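Local coordinates for protein thioredoxin reductase (PDB 5UWY) that probably catalyses the NADPH-dependent reduction of thioredoxin, passing electrons through its bound FAD to a redox-active disulfide, at residues 8-13 / 108-113. Sequence-based numbering, arbitrary orientation.
Sequences LIIGSG and IATGAK. With FAD (flavin-adenine dinucleotide), chain B.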
loop_
_atom_site.group_PDB
_atom_site.type_symbol
_atom_site.label_atom_id
_atom_site.label_comp_id
_atom_site.label_asym_id
_atom_site.label_seq_id
_atom_site.Cartn_x
_atom_site.Cartn_y
_atom_site.Cartn_z
ATOM N N LEU A 8 -7.451 -4.113 -18.851
ATOM C CA LEU A 8 -7.459 -5.521 -18.486
ATOM C C LEU A 8 -6.348 -5.758 -17.472
ATOM O O LEU A 8 -5.225 -5.266 -17.642
ATOM C CB LEU A 8 -7.285 -6.435 -19.699
ATOM C CG LEU A 8 -8.515 -6.541 -20.608
ATOM C CD1 LEU A 8 -8.129 -6.875 -22.060
ATOM C CD2 LEU A 8 -9.556 -7.494 -20.054
ATOM N N ILE A 9 -6.671 -6.494 -16.413
ATOM C CA ILE A 9 -5.737 -6.797 -15.337
ATOM C C ILE A 9 -5.474 -8.294 -15.345
ATOM O O ILE A 9 -6.400 -9.102 -15.182
ATOM C CB ILE A 9 -6.277 -6.332 -13.977
ATOM C CG1 ILE A 9 -6.450 -4.815 -13.978
ATOM C CG2 ILE A 9 -5.345 -6.767 -12.858
ATOM C CD1 ILE A 9 -7.522 -4.334 -13.054
ATOM N N ILE A 10 -4.211 -8.663 -15.544
ATOM C CA ILE A 10 -3.794 -10.059 -15.564
ATOM C C ILE A 10 -3.472 -10.449 -14.126
ATOM O O ILE A 10 -2.428 -10.082 -13.588
ATOM C CB ILE A 10 -2.598 -10.279 -16.492
ATOM C CG1 ILE A 10 -2.741 -9.449 -17.769
ATOM C CG2 ILE A 10 -2.452 -11.747 -16.825
ATOM C CD1 ILE A 10 -3.911 -9.844 -18.631
ATOM N N GLY A 11 -4.377 -11.196 -13.497
ATOM C CA GLY A 11 -4.160 -11.646 -12.137
ATOM C C GLY A 11 -5.191 -11.127 -11.158
ATOM O O GLY A 11 -5.624 -9.974 -11.260
ATOM N N SER A 12 -5.586 -11.964 -10.200
ATOM C CA SER A 12 -6.585 -11.622 -9.191
ATOM C C SER A 12 -6.043 -11.870 -7.788
ATOM O O SER A 12 -6.619 -12.605 -6.984
ATOM C CB SER A 12 -7.872 -12.407 -9.411
ATOM O OG SER A 12 -8.839 -12.108 -8.431
ATOM N N GLY A 13 -4.909 -11.253 -7.478
ATOM C CA GLY A 13 -4.430 -11.193 -6.119
ATOM C C GLY A 13 -4.853 -9.887 -5.482
ATOM O O GLY A 13 -5.725 -9.180 -5.998
ATOM N N ILE A 108 -0.294 -5.747 -15.208
ATOM C CA ILE A 108 0.220 -7.088 -14.949
ATOM C C ILE A 108 0.293 -7.293 -13.441
ATOM O O ILE A 108 1.035 -6.594 -12.743
ATOM C CB ILE A 108 1.590 -7.292 -15.608
ATOM C CG1 ILE A 108 1.521 -6.828 -17.064
ATOM C CG2 ILE A 108 2.012 -8.752 -15.518
ATOM C CD1 ILE A 108 2.548 -7.446 -17.957
ATOM N N ALA A 109 -0.484 -8.252 -12.940
ATOM C CA ALA A 109 -0.592 -8.528 -11.513
ATOM C C ALA A 109 -0.540 -10.028 -11.269
ATOM O O ALA A 109 -1.263 -10.569 -10.427
ATOM C CB ALA A 109 -1.872 -7.931 -10.933
ATOM N N THR A 110 0.321 -10.720 -12.013
ATOM C CA THR A 110 0.398 -12.173 -11.950
ATOM C C THR A 110 1.183 -12.680 -10.749
ATOM O O THR A 110 1.188 -13.892 -10.503
ATOM C CB THR A 110 1.019 -12.720 -13.238
ATOM O OG1 THR A 110 2.202 -11.978 -13.554
ATOM C CG2 THR A 110 0.036 -12.602 -14.391
ATOM N N GLY A 111 1.847 -11.796 -10.009
ATOM C CA GLY A 111 2.556 -12.185 -8.806
ATOM C C GLY A 111 3.705 -13.132 -9.090
ATOM O O GLY A 111 4.285 -13.158 -10.182
ATOM N N ALA A 112 4.041 -13.932 -8.079
ATOM C CA ALA A 112 5.115 -14.906 -8.177
ATOM C C ALA A 112 4.660 -16.206 -7.527
ATOM O O ALA A 112 3.510 -16.345 -7.094
ATOM C CB ALA A 112 6.402 -14.382 -7.527
ATOM N N LYS A 113 5.575 -17.171 -7.469
ATOM C CA LYS A 113 5.315 -18.448 -6.820
ATOM C C LYS A 113 6.546 -18.862 -6.032
ATOM O O LYS A 113 7.666 -18.826 -6.553
ATOM C CB LYS A 113 4.946 -19.535 -7.839
HETATM P PA FAD B . -0.441 -13.024 -6.359
HETATM O O1A FAD B . -1.553 -12.912 -5.380
HETATM O O2A FAD B . 0.558 -14.162 -6.124
HETATM O O5B FAD B . -0.988 -13.175 -7.810
HETATM C C5B FAD B . -1.116 -14.472 -8.425
HETATM C C4B FAD B . -2.349 -14.500 -9.286
HETATM O O4B FAD B . -1.962 -14.420 -10.678
HETATM C C3B FAD B . -3.205 -15.762 -9.137
HETATM O O3B FAD B . -4.586 -15.441 -8.997
HETATM C C2B FAD B . -2.910 -16.537 -10.424
HETATM O O2B FAD B . -4.024 -17.338 -10.806
HETATM C C1B FAD B . -2.690 -15.383 -11.401
HETATM N N9A FAD B . -1.949 -15.732 -12.613
HETATM C C8A FAD B . -0.615 -16.029 -12.730
HETATM N N7A FAD B . -0.228 -16.302 -13.955
HETATM C C5A FAD B . -1.391 -16.169 -14.695
HETATM C C6A FAD B . -1.659 -16.325 -16.071
HETATM N N6A FAD B . -0.735 -16.659 -16.972
HETATM N N1A FAD B . -2.931 -16.120 -16.485
HETATM C C2A FAD B . -3.858 -15.784 -15.585
HETATM N N3A FAD B . -3.720 -15.608 -14.271
HETATM C C4A FAD B . -2.455 -15.819 -13.889
HETATM N N1 FAD B . 0.906 -11.990 2.790
HETATM C C2 FAD B . 0.808 -11.196 3.897
HETATM O O2 FAD B . 0.517 -9.997 3.814
HETATM N N3 FAD B . 1.032 -11.740 5.150
HETATM C C4 FAD B . 1.364 -13.050 5.421
HETATM O O4 FAD B . 1.540 -13.417 6.581
HETATM C C4X FAD B . 1.472 -13.884 4.239
HETATM N N5 FAD B . 1.786 -15.139 4.402
HETATM C C5X FAD B . 1.892 -15.936 3.275
HETATM C C6 FAD B . 2.225 -17.280 3.438
HETATM C C7 FAD B . 2.342 -18.126 2.342
HETATM C C7M FAD B . 2.705 -19.572 2.559
HETATM C C8 FAD B . 2.121 -17.622 1.050
HETATM C C8M FAD B . 2.240 -18.513 -0.159
HETATM C C9 FAD B . 1.787 -16.280 0.883
HETATM C C9A FAD B . 1.671 -15.436 1.982
HETATM N N10 FAD B . 1.350 -14.067 1.849
HETATM C C10 FAD B . 1.228 -13.264 2.963
HETATM C "C1'" FAD B . 1.068 -13.485 0.524
HETATM C "C2'" FAD B . 2.225 -12.685 -0.065
HETATM O "O2'" FAD B . 2.200 -11.335 0.400
HETATM C "C3'" FAD B . 2.098 -12.677 -1.590
HETATM O "O3'" FAD B . 3.348 -12.262 -2.124
HETATM C "C4'" FAD B . 0.993 -11.787 -2.172
HETATM O "O4'" FAD B . -0.277 -12.410 -1.978
HETATM C "C5'" FAD B . 1.201 -11.509 -3.647
HETATM O "O5'" FAD B . 0.125 -10.681 -4.138
HETATM P P FAD B . 0.013 -10.308 -5.670
HETATM O O1P FAD B . 1.109 -9.299 -6.023
HETATM O O2P FAD B . -1.349 -9.865 -6.062
HETATM O O3P FAD B . 0.378 -11.668 -6.410
#
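The FAD site opens where two neighbouring parallel strands end, and I10 and A109 make the last backbone bond before the chains part around the cofactor. A109 N donates to I10 O over 2.7 Å, but the bond is bent, 141° at the hydrogen. The amide nitrogen of T110 is also near this oxygen, but at an angle that makes no bond. Next to this bond the side chains of I10 and T110 run alongside each other, with I10 CG2 and T110 CG2 3.6 Å apart. The first torsion of T110 (chi1 48°) turns that methyl toward I10 and leaves OG1 to hydrogen-bond with the carbonyl oxygen of V242; CB of T110 comes to 3.7 Å from FAD C8A at the adenine. On the other side of the sheet, the CG2 branch of I9 meets the CB of A109 at 4.1 Å, on the side covered by helix 14-25, where I9 also touches A19 and A20.

This is the dinucleotide-binding Rossmann fold: strand 5-10 runs between 30-34 and 105-108, and G11 and G13 belong to a GxGxxG-type turn leading into helix 14-25. The CA-H of G11 points at A109 O, with CA 3.5 Å from that oxygen and the contact nearly straight at 163°. Further along, both segments reach the pyrophosphate through glycine CA atoms. G13, at the N-cap of the helix, lays its CA alongside FAD O2P at 3.4 Å, and G111, with positive phi, sets its CA 3.3 Å from the bridging O3P. Between the glycines of the turn, S12 gives its amide to a carboxylate oxygen of E34, whose other oxygen is hydrogen-bonded to FAD.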